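Long-range contacts in superantigen-like protein SSL8 (Staphylococcus aureus, PDB 3R2T), which is of unknown function but, as a secreted superantigen-like member of the staphylococcal/streptococcal toxin family, probably acts on the host immune system: residues R152-L157 against K242-N247; K141-S146 against I175-V180; Y72-V77 against V120-E125. All blocks are in the same frame, centred on the assembly; numbering follows the deposited sequence. Where two conformers were deposited one is given.

Contact 1. Residues R152-L157 against K242-N247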
loop_
_atom_site.group_PDB
_atom_site.type_symbol
_atom_site.label_atom_id
_atom_site.label_comp_id
_atom_site.label_asym_id
_atom_site.label_seq_id
_atom_site.Cartn_x
_atom_site.Cartn_y
_atom_site.Cartn_z
ATOM N N ARG A 152 -22.990 8.938 22.951
ATOM C CA ARG A 152 -22.524 8.125 24.073
ATOM C C ARG A 152 -21.284 8.751 24.707
ATOM O O ARG A 152 -20.391 9.245 24.004
ATOM C CB ARG A 152 -22.169 6.719 23.604
ATOM C CG ARG A 152 -23.298 6.001 22.881
ATOM C CD ARG A 152 -24.536 5.841 23.740
ATOM N NE ARG A 152 -25.662 5.408 22.923
ATOM C CZ ARG A 152 -26.910 5.272 23.365
ATOM N NH1 ARG A 152 -27.198 5.533 24.637
ATOM N NH2 ARG A 152 -27.880 4.869 22.527
ATOM N N THR A 153 -21.234 8.722 26.036
ATOM C CA THR A 153 -20.090 9.251 26.780
ATOM C C THR A 153 -19.593 8.244 27.816
ATOM O O THR A 153 -19.690 8.458 29.021
ATOM C CB THR A 153 -20.399 10.596 27.458
ATOM O OG1 THR A 153 -21.584 10.465 28.236
ATOM C CG2 THR A 153 -20.591 11.667 26.435
ATOM N N PRO A 154 -19.062 7.129 27.343
ATOM C CA PRO A 154 -18.532 6.168 28.290
ATOM C C PRO A 154 -17.268 6.727 28.951
ATOM O O PRO A 154 -16.550 7.532 28.338
ATOM C CB PRO A 154 -18.171 4.984 27.398
ATOM C CG PRO A 154 -17.825 5.640 26.056
ATOM C CD PRO A 154 -18.814 6.744 25.938
ATOM N N ASN A 155 -17.000 6.330 30.198
ATOM C CA ASN A 155 -15.811 6.815 30.888
ATOM C C ASN A 155 -14.564 6.274 30.223
ATOM O O ASN A 155 -14.533 5.129 29.769
ATOM C CB ASN A 155 -15.781 6.404 32.366
ATOM C CG ASN A 155 -14.583 7.019 33.129
ATOM O OD1 ASN A 155 -14.160 8.137 32.840
ATOM N ND2 ASN A 155 -14.057 6.291 34.109
ATOM N N LEU A 156 -13.556 7.132 30.147
ATOM C CA LEU A 156 -12.250 6.790 29.616
ATOM C C LEU A 156 -11.399 6.879 30.890
ATOM O O LEU A 156 -11.247 7.952 31.457
ATOM C CB LEU A 156 -11.761 7.798 28.582
ATOM C CG LEU A 156 -10.289 7.689 28.152
ATOM C CD1 LEU A 156 -9.944 6.314 27.612
ATOM C CD2 LEU A 156 -9.953 8.750 27.119
ATOM N N LEU A 157 -10.913 5.749 31.386
ATOM C CA LEU A 157 -10.090 5.744 32.576
ATOM C C LEU A 157 -8.647 5.564 32.152
ATOM O O LEU A 157 -8.301 4.570 31.513
ATOM C CB LEU A 157 -10.508 4.609 33.501
ATOM C CG LEU A 157 -9.701 4.467 34.790
ATOM C CD1 LEU A 157 -9.807 5.720 35.648
ATOM C CD2 LEU A 157 -10.191 3.235 35.563
ATOM N N LYS A 242 -19.292 -0.333 27.489
ATOM C CA LYS A 242 -19.480 -0.040 28.907
ATOM C C LYS A 242 -18.463 0.994 29.410
ATOM O O LYS A 242 -18.805 1.909 30.139
ATOM C CB LYS A 242 -19.319 -1.300 29.740
ATOM C CG LYS A 242 -19.775 -1.113 31.207
ATOM C CD LYS A 242 -19.725 -2.434 31.980
ATOM C CE LYS A 242 -20.528 -2.351 33.298
ATOM N NZ LYS A 242 -20.546 -3.663 34.035
ATOM N N ASN A 243 -17.206 0.804 29.061
ATOM C CA ASN A 243 -16.145 1.738 29.465
ATOM C C ASN A 243 -14.893 1.471 28.662
ATOM O O ASN A 243 -14.818 0.487 27.906
ATOM C CB ASN A 243 -15.865 1.676 30.989
ATOM C CG ASN A 243 -15.426 0.300 31.451
ATOM O OD1 ASN A 243 -14.396 -0.211 31.027
ATOM N ND2 ASN A 243 -16.213 -0.307 32.339
ATOM N N ILE A 244 -13.918 2.348 28.803
ATOM C CA ILE A 244 -12.654 2.203 28.102
ATOM C C ILE A 244 -11.572 2.478 29.134
ATOM O O ILE A 244 -11.658 3.460 29.876
ATOM C CB ILE A 244 -12.558 3.202 26.958
ATOM C CG1 ILE A 244 -13.771 3.035 26.007
ATOM C CG2 ILE A 244 -11.219 3.051 26.209
ATOM C CD1 ILE A 244 -13.929 4.131 24.998
ATOM N N GLU A 245 -10.569 1.613 29.197
ATOM C CA GLU A 245 -9.504 1.767 30.147
ATOM C C GLU A 245 -8.138 1.712 29.466
ATOM O O GLU A 245 -7.873 0.853 28.615
ATOM C CB GLU A 245 -9.595 0.686 31.234
ATOM C CG GLU A 245 -8.439 0.725 32.227
ATOM C CD GLU A 245 -8.611 -0.256 33.401
ATOM O OE1 GLU A 245 -7.591 -0.756 33.923
ATOM O OE2 GLU A 245 -9.764 -0.540 33.784
ATOM N N VAL A 246 -7.286 2.649 29.828
ATOM C CA VAL A 246 -5.937 2.691 29.309
ATOM C C VAL A 246 -4.967 2.453 30.457
ATOM O O VAL A 246 -5.134 3.042 31.533
ATOM C CB VAL A 246 -5.645 4.075 28.680
ATOM C CG1 VAL A 246 -4.184 4.206 28.305
ATOM C CG2 VAL A 246 -6.547 4.315 27.483
ATOM N N ASN A 247 -3.993 1.568 30.247
ATOM C CA ASN A 247 -2.938 1.319 31.223
ATOM C C ASN A 247 -1.597 1.697 30.593
ATOM O O ASN A 247 -1.172 1.100 29.604
ATOM C CB ASN A 247 -2.962 -0.119 31.734
ATOM C CG ASN A 247 -3.982 -0.311 32.841
ATOM O OD1 ASN A 247 -3.708 0.012 33.993
ATOM N ND2 ASN A 247 -5.147 -0.843 32.506
HETATM O O HOH W 1 -18.568 4.643 31.391
#

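Contact 2. Residues K141-S146 against I175-V180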
loop_
_atom_site.group_PDB
_atom_site.type_symbol
_atom_site.label_atom_id
_atom_site.label_comp_id
_atom_site.label_asym_id
_atom_site.label_seq_id
_atom_site.Cartn_x
_atom_site.Cartn_y
_atom_site.Cartn_z
ATOM N N LYS A 141 -21.512 2.333 8.716
ATOM C CA LYS A 141 -22.799 2.868 8.285
ATOM C C LYS A 141 -23.021 4.148 9.060
ATOM O O LYS A 141 -22.606 4.258 10.212
ATOM C CB LYS A 141 -23.967 1.926 8.599
ATOM C CG LYS A 141 -24.049 0.645 7.786
ATOM C CD LYS A 141 -25.386 -0.043 8.077
ATOM C CE LYS A 141 -25.672 -1.222 7.149
ATOM N NZ LYS A 141 -27.092 -1.684 7.328
ATOM N N LYS A 142 -23.691 5.112 8.440
ATOM C CA LYS A 142 -23.976 6.387 9.108
ATOM C C LYS A 142 -25.081 6.228 10.154
ATOM O O LYS A 142 -25.788 5.215 10.196
ATOM C CB LYS A 142 -24.374 7.471 8.098
ATOM C CG LYS A 142 -25.702 7.263 7.362
ATOM C CD LYS A 142 -25.895 8.397 6.324
ATOM C CE LYS A 142 -27.231 8.357 5.599
ATOM N NZ LYS A 142 -28.373 8.744 6.454
ATOM N N ASN A 143 -25.198 7.231 11.014
ATOM C CA ASN A 143 -26.221 7.237 12.044
ATOM C C ASN A 143 -27.628 7.243 11.492
ATOM O O ASN A 143 -27.915 7.941 10.532
ATOM C CB ASN A 143 -26.078 8.472 12.921
ATOM C CG ASN A 143 -24.928 8.368 13.871
ATOM O OD1 ASN A 143 -24.248 7.349 13.930
ATOM N ND2 ASN A 143 -24.712 9.420 14.643
ATOM N N VAL A 144 -28.491 6.465 12.125
ATOM C CA VAL A 144 -29.904 6.397 11.771
ATOM C C VAL A 144 -30.656 7.463 12.570
ATOM O O VAL A 144 -31.636 8.037 12.083
ATOM C CB VAL A 144 -30.488 5.011 12.116
ATOM C CG1 VAL A 144 -32.023 5.037 12.121
ATOM C CG2 VAL A 144 -29.934 3.948 11.169
ATOM N N LYS A 145 -30.216 7.703 13.810
ATOM C CA LYS A 145 -30.850 8.696 14.681
ATOM C C LYS A 145 -30.076 10.000 14.688
ATOM O O LYS A 145 -29.002 10.096 14.115
ATOM C CB LYS A 145 -31.011 8.147 16.100
ATOM C CG LYS A 145 -32.002 7.011 16.152
ATOM C CD LYS A 145 -32.126 6.350 17.517
ATOM C CE LYS A 145 -33.208 5.249 17.458
ATOM N NZ LYS A 145 -33.398 4.538 18.762
ATOM N N SER A 146 -30.651 11.006 15.333
ATOM C CA SER A 146 -30.042 12.310 15.418
ATOM C C SER A 146 -28.894 12.270 16.400
ATOM O O SER A 146 -28.870 11.441 17.319
ATOM C CB SER A 146 -31.066 13.355 15.856
ATOM O OG SER A 146 -31.551 13.087 17.164
ATOM N N ILE A 175 -18.447 9.605 21.787
ATOM C CA ILE A 175 -18.529 8.922 20.528
ATOM C C ILE A 175 -19.787 9.436 19.862
ATOM O O ILE A 175 -20.874 9.345 20.408
ATOM C CB ILE A 175 -18.577 7.402 20.747
ATOM C CG1 ILE A 175 -17.328 6.961 21.542
ATOM C CG2 ILE A 175 -18.702 6.663 19.398
ATOM C CD1 ILE A 175 -17.384 5.554 22.051
ATOM N N GLN A 176 -19.610 10.026 18.693
ATOM C CA GLN A 176 -20.721 10.575 17.911
ATOM C C GLN A 176 -21.510 9.546 17.074
ATOM O O GLN A 176 -22.714 9.716 16.829
ATOM C CB GLN A 176 -20.240 11.747 17.026
ATOM C CG GLN A 176 -18.714 11.823 16.602
ATOM C CD GLN A 176 -18.070 10.540 16.041
ATOM O OE1 GLN A 176 -18.146 9.453 16.653
ATOM N NE2 GLN A 176 -17.362 10.683 14.903
ATOM N N LYS A 177 -20.849 8.470 16.680
ATOM C CA LYS A 177 -21.456 7.461 15.832
ATOM C C LYS A 177 -22.026 6.240 16.559
ATOM O O LYS A 177 -21.457 5.779 17.541
ATOM C CB LYS A 177 -20.405 6.973 14.840
ATOM C CG LYS A 177 -19.851 8.064 13.924
ATOM C CD LYS A 177 -18.683 7.503 13.083
ATOM C CE LYS A 177 -19.117 6.782 11.841
ATOM N NZ LYS A 177 -20.313 5.915 11.886
ATOM N N GLU A 178 -23.137 5.723 16.036
ATOM C CA GLU A 178 -23.797 4.512 16.558
ATOM C C GLU A 178 -22.910 3.307 16.270
ATOM O O GLU A 178 -22.773 2.375 17.091
ATOM C CB GLU A 178 -25.138 4.318 15.870
ATOM C CG GLU A 178 -26.086 5.481 16.127
ATOM C CD GLU A 178 -27.291 5.527 15.193
ATOM O OE1 GLU A 178 -28.101 6.464 15.360
ATOM O OE2 GLU A 178 -27.420 4.659 14.294
ATOM N N GLU A 179 -22.303 3.340 15.087
ATOM C CA GLU A 179 -21.385 2.310 14.658
ATOM C C GLU A 179 -20.037 3.018 14.461
ATOM O O GLU A 179 -19.917 3.909 13.622
ATOM C CB GLU A 179 -21.878 1.681 13.354
ATOM C CG GLU A 179 -21.011 0.502 12.886
ATOM C CD GLU A 179 -21.489 -0.145 11.566
ATOM O OE1 GLU A 179 -21.104 0.350 10.478
ATOM O OE2 GLU A 179 -22.198 -1.184 11.641
ATOM N N VAL A 180 -19.032 2.616 15.219
ATOM C CA VAL A 180 -17.732 3.235 15.151
ATOM C C VAL A 180 -16.627 2.183 14.899
ATOM O O VAL A 180 -16.632 1.098 15.486
ATOM C CB VAL A 180 -17.472 4.014 16.453
ATOM C CG1 VAL A 180 -17.320 3.071 17.596
ATOM C CG2 VAL A 180 -16.250 4.932 16.329
HETATM O O HOH W 2 -22.792 5.202 12.814
HETATM O O HOH W 3 -25.798 3.355 12.375
#

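Contact 3. Residues Y72-V77 against V120-E125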
loop_
_atom_site.group_PDB
_atom_site.type_symbol
_atom_site.label_atom_id
_atom_site.label_comp_id
_atom_site.label_asym_id
_atom_site.label_seq_id
_atom_site.Cartn_x
_atom_site.Cartn_y
_atom_site.Cartn_z
ATOM N N TYR A 72 -9.324 12.491 9.262
ATOM C CA TYR A 72 -10.453 13.102 8.572
ATOM C C TYR A 72 -11.716 12.305 8.792
ATOM O O TYR A 72 -11.675 11.086 8.787
ATOM C CB TYR A 72 -10.177 13.125 7.065
ATOM C CG TYR A 72 -8.874 13.802 6.653
ATOM C CD1 TYR A 72 -8.855 15.102 6.169
ATOM C CD2 TYR A 72 -7.662 13.125 6.740
ATOM C CE1 TYR A 72 -7.640 15.719 5.783
ATOM C CE2 TYR A 72 -6.463 13.724 6.357
ATOM C CZ TYR A 72 -6.456 15.007 5.890
ATOM O OH TYR A 72 -5.253 15.569 5.526
ATOM N N GLU A 73 -12.836 12.993 8.959
ATOM C CA GLU A 73 -14.130 12.355 9.141
ATOM C C GLU A 73 -15.035 12.703 7.962
ATOM O O GLU A 73 -15.434 13.843 7.790
ATOM C CB GLU A 73 -14.784 12.807 10.440
ATOM C CG GLU A 73 -14.016 12.415 11.692
ATOM C CD GLU A 73 -14.631 12.985 12.944
ATOM O OE1 GLU A 73 -15.854 13.256 12.945
ATOM O OE2 GLU A 73 -13.886 13.169 13.931
ATOM N N LEU A 74 -15.358 11.694 7.166
ATOM C CA LEU A 74 -16.189 11.852 5.994
ATOM C C LEU A 74 -17.538 11.224 6.311
ATOM O O LEU A 74 -17.596 10.186 6.974
ATOM C CB LEU A 74 -15.485 11.176 4.836
ATOM C CG LEU A 74 -14.039 11.721 4.859
ATOM C CD1 LEU A 74 -13.058 10.860 4.115
ATOM C CD2 LEU A 74 -14.010 13.180 4.405
ATOM N N THR A 75 -18.621 11.846 5.860
ATOM C CA THR A 75 -19.946 11.347 6.195
ATOM C C THR A 75 -20.887 11.226 5.006
ATOM O O THR A 75 -20.788 11.989 4.053
ATOM C CB THR A 75 -20.602 12.267 7.251
ATOM O OG1 THR A 75 -19.695 12.451 8.355
ATOM C CG2 THR A 75 -21.905 11.672 7.769
ATOM N N ASN A 76 -21.804 10.256 5.103
ATOM C CA ASN A 76 -22.815 9.978 4.089
ATOM C C ASN A 76 -22.210 9.927 2.697
ATOM O O ASN A 76 -22.677 10.600 1.774
ATOM C CB ASN A 76 -23.955 11.008 4.154
ATOM C CG ASN A 76 -25.172 10.604 3.294
ATOM O OD1 ASN A 76 -25.378 9.428 2.993
ATOM N ND2 ASN A 76 -25.967 11.582 2.905
ATOM N N VAL A 77 -21.160 9.120 2.568
ATOM C CA VAL A 77 -20.449 8.930 1.312
ATOM C C VAL A 77 -21.009 7.738 0.556
ATOM O O VAL A 77 -21.497 6.769 1.154
ATOM C CB VAL A 77 -18.924 8.662 1.531
ATOM C CG1 VAL A 77 -18.249 9.870 2.109
ATOM C CG2 VAL A 77 -18.718 7.460 2.418
ATOM N N VAL A 120 -16.604 7.440 6.933
ATOM C CA VAL A 120 -15.254 6.983 6.767
ATOM C C VAL A 120 -14.330 7.793 7.620
ATOM O O VAL A 120 -14.355 9.031 7.564
ATOM C CB VAL A 120 -14.799 7.137 5.296
ATOM C CG1 VAL A 120 -13.328 6.765 5.134
ATOM C CG2 VAL A 120 -15.692 6.312 4.347
ATOM N N PHE A 121 -13.540 7.096 8.445
ATOM C CA PHE A 121 -12.544 7.742 9.252
ATOM C C PHE A 121 -11.269 7.414 8.511
ATOM O O PHE A 121 -10.964 6.259 8.310
ATOM C CB PHE A 121 -12.522 7.208 10.682
ATOM C CG PHE A 121 -11.522 7.914 11.555
ATOM C CD1 PHE A 121 -11.818 9.162 12.094
ATOM C CD2 PHE A 121 -10.285 7.348 11.818
ATOM C CE1 PHE A 121 -10.884 9.834 12.889
ATOM C CE2 PHE A 121 -9.354 8.010 12.602
ATOM C CZ PHE A 121 -9.648 9.258 13.132
ATOM N N ALA A 122 -10.541 8.432 8.085
ATOM C CA ALA A 122 -9.332 8.249 7.289
ATOM C C ALA A 122 -8.105 8.879 7.912
ATOM O O ALA A 122 -8.180 9.955 8.504
ATOM C CB ALA A 122 -9.553 8.838 5.879
ATOM N N VAL A 123 -6.985 8.173 7.780
ATOM C CA VAL A 123 -5.676 8.605 8.280
ATOM C C VAL A 123 -4.686 8.311 7.144
ATOM O O VAL A 123 -4.673 7.217 6.588
ATOM C CB VAL A 123 -5.275 7.833 9.559
ATOM C CG1 VAL A 123 -3.909 8.284 10.063
ATOM C CG2 VAL A 123 -6.319 8.026 10.627
ATOM N N PRO A 124 -3.849 9.271 6.793
ATOM C CA PRO A 124 -2.972 8.931 5.682
ATOM C C PRO A 124 -1.841 7.964 6.024
ATOM O O PRO A 124 -1.168 8.161 7.022
ATOM C CB PRO A 124 -2.367 10.294 5.272
ATOM C CG PRO A 124 -2.925 11.315 6.239
ATOM C CD PRO A 124 -3.520 10.574 7.385
ATOM N N GLU A 125 -1.701 6.896 5.235
ATOM C CA GLU A 125 -0.550 6.001 5.333
ATOM C C GLU A 125 0.431 6.675 4.353
ATOM O O GLU A 125 1.635 6.671 4.564
ATOM C CB GLU A 125 -0.878 4.584 4.917
ATOM C CG GLU A 125 -1.964 3.926 5.759
ATOM C CD GLU A 125 -1.613 3.886 7.236
ATOM O OE1 GLU A 125 -0.410 3.821 7.608
ATOM O OE2 GLU A 125 -2.553 3.934 8.034
#

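Contact 1. Residues R152-L157 against K242-N247
Three backbone hydrogen bonds join Asn-155, Leu-157, Ile-244 and Val-246 in parallel pairing. Ile-244 N donates to Asn-155 O at 3.0 Å, and Ile-244 O takes Leu-157 N at 2.8 Å. Val-246 N then reaches Leu-157 O at 2.7 Å. Just before this pairing begins, a water bridges Asn-155 N and Lys-242 O in place of a direct bond. The apolar contacts gather on the face of Leu-156, Ile-244 and Val-246. With CG anti to the backbone N (chi1 169°), Leu-156 swings CD1 over the neighbouring strand, 3.8 Å from Ile-244 CG2 and 3.9 Å from Val-246 CG2, and helix 182-197 covers this face through Ile-189, Leu-192 and Leu-193. On the reverse face Leu-157 and Glu-245 lie alongside each other, pointing the same way, and Glu-245 OE1 receives Asn-247 ND2 at 2.8 Å on its anti side. Asn-243 turns its amide from the contact to Asn-212, where Lys-242 and Asn-243 form a classic beta bulge. The parallel strands 156-160 and 241-248 thus lie inside a mixed sheet packed against a helix, as in the beta-grasp fold, to whose family this part of the chain belongs.

Contact 2. Residues K141-S146 against I175-V180
Glu-178 reaches from the 175-180 segment into the bend of 141-146. Glu-178 CB lies 3.7 Å from Asn-143 OD1. Glu-178 CG, anti to the carbonyl carbon (chi1 -61°), comes to 3.4 Å from Asn-143 OD1, and the extended chain then slides the carboxylate over the Asn-143 amide; the two planes are stacked, only 13° apart. At the tip the oxygens divide the work. Glu-178 OE1 offers its syn lone pair to Lys-145 N at 2.9 Å, whereas Glu-178 OE2 is met by Val-144 N from above the carboxylate plane at 3.0 Å. A water also donates to Glu-178 OE2 and to Lys-142 O. Two successive backbone amides thus hold one carboxylate, a grip that joins the loop following strand 133-141 of the OB-fold part to the start of the beta-grasp domain's strand 179-181. The stacked amide bonds both ways: Asn-143 OD1 accepts Glu-178 N at 2.9 Å, and Asn-143 ND2 donates to Gln-176 O at 3.0 Å, with that oxygen in the amide plane. Nearer the OB-fold strand, Glu-179 OE1 takes Lys-141 N at 2.7 Å on its anti side, the donor tilted well out of the carboxylate plane. Lys-177, bent at chi3 and chi4, curls NZ back onto Glu-179 O and bonds only weakly to Lys-141 O; the same ammonium makes a salt bridge to Asp-119.

Contact 3. Residues Y72-V77 against V120-E125
Val-77 returns to Val-120 after the chain has turned a corner at Asn-76, where Asn-76 and Val-77 both face Leu-118 in a G1 beta bulge. Asn-76 takes positive backbone angles (phi 47°, psi 52°), and the turn brings Val-77 CG2 to 3.8 Å from Val-120 CG2, the two side chains crossing at about a right angle. Before the corner, strands 72-75 and 120-122 run antiparallel. Tyr-72 with Ala-122 and Leu-74 with Val-120 are hydrogen-bonded pairs, each closed by two backbone bonds; Glu-73 with Phe-121 is the non-hydrogen-bonded pair between them. Leu-74 CB packs against Val-120 CB at 4.1 Å, on the face that also carries Tyr-72 and Ala-122. The tyrosine ring turns its edge to segment 120-125: Ala-122 O lies in the ring plane, 3.7 Å from Tyr-72 CD2, and Pro-124 CG is also at the edge, 4.3 Å from Tyr-72 CE2. Phe-99, from strand 99-102, meets the same ring edge-to-face and also touches Leu-74 and Ala-122. On the reverse face, CG of Phe-121 stands anti to the backbone N (chi1 -178°), which sets the ring edge beside Glu-73 CG, 3.9 Å from Phe-121 CD1. The carboxylate of Glu-73 continues to a salt bridge with Lys-188 of helix 182-197, a helix that Phe-121 also touches. The chemistry is therefore two-sided: the largely apolar face of Tyr-72, Leu-74, Val-120 and Ala-122 packs on strand 99-102, consistent with the interior of an OB-fold barrel, while the other combines an aromatic ring with a charge directed at the beta-grasp domain's helix.

How the contacts relate
Contact 3 comes first along the chain and lies within the OB-fold domain; contact 2 opens next, before contact 1. Contact 1 lies in the beta-grasp domain, its centre about 23 Å from that of contact 3, on the other side of the chain's centre. Contact 2 joins the OB-fold and beta-grasp parts, its centre about 14 Å from that of contact 3 and 18 Å from that of contact 1. Its segments alternate in sequence with those of contact 1, and Arg-152 O to Ile-175 N, at 3.0 Å, is a probable hydrogen bond between them. Gln-176 and Lys-142 pack on Glu-73 and Asn-76 of contact 3. Helix 182-197 of the beta-grasp domain packs against all three contacts, including Phe-121 of the OB-fold sheet.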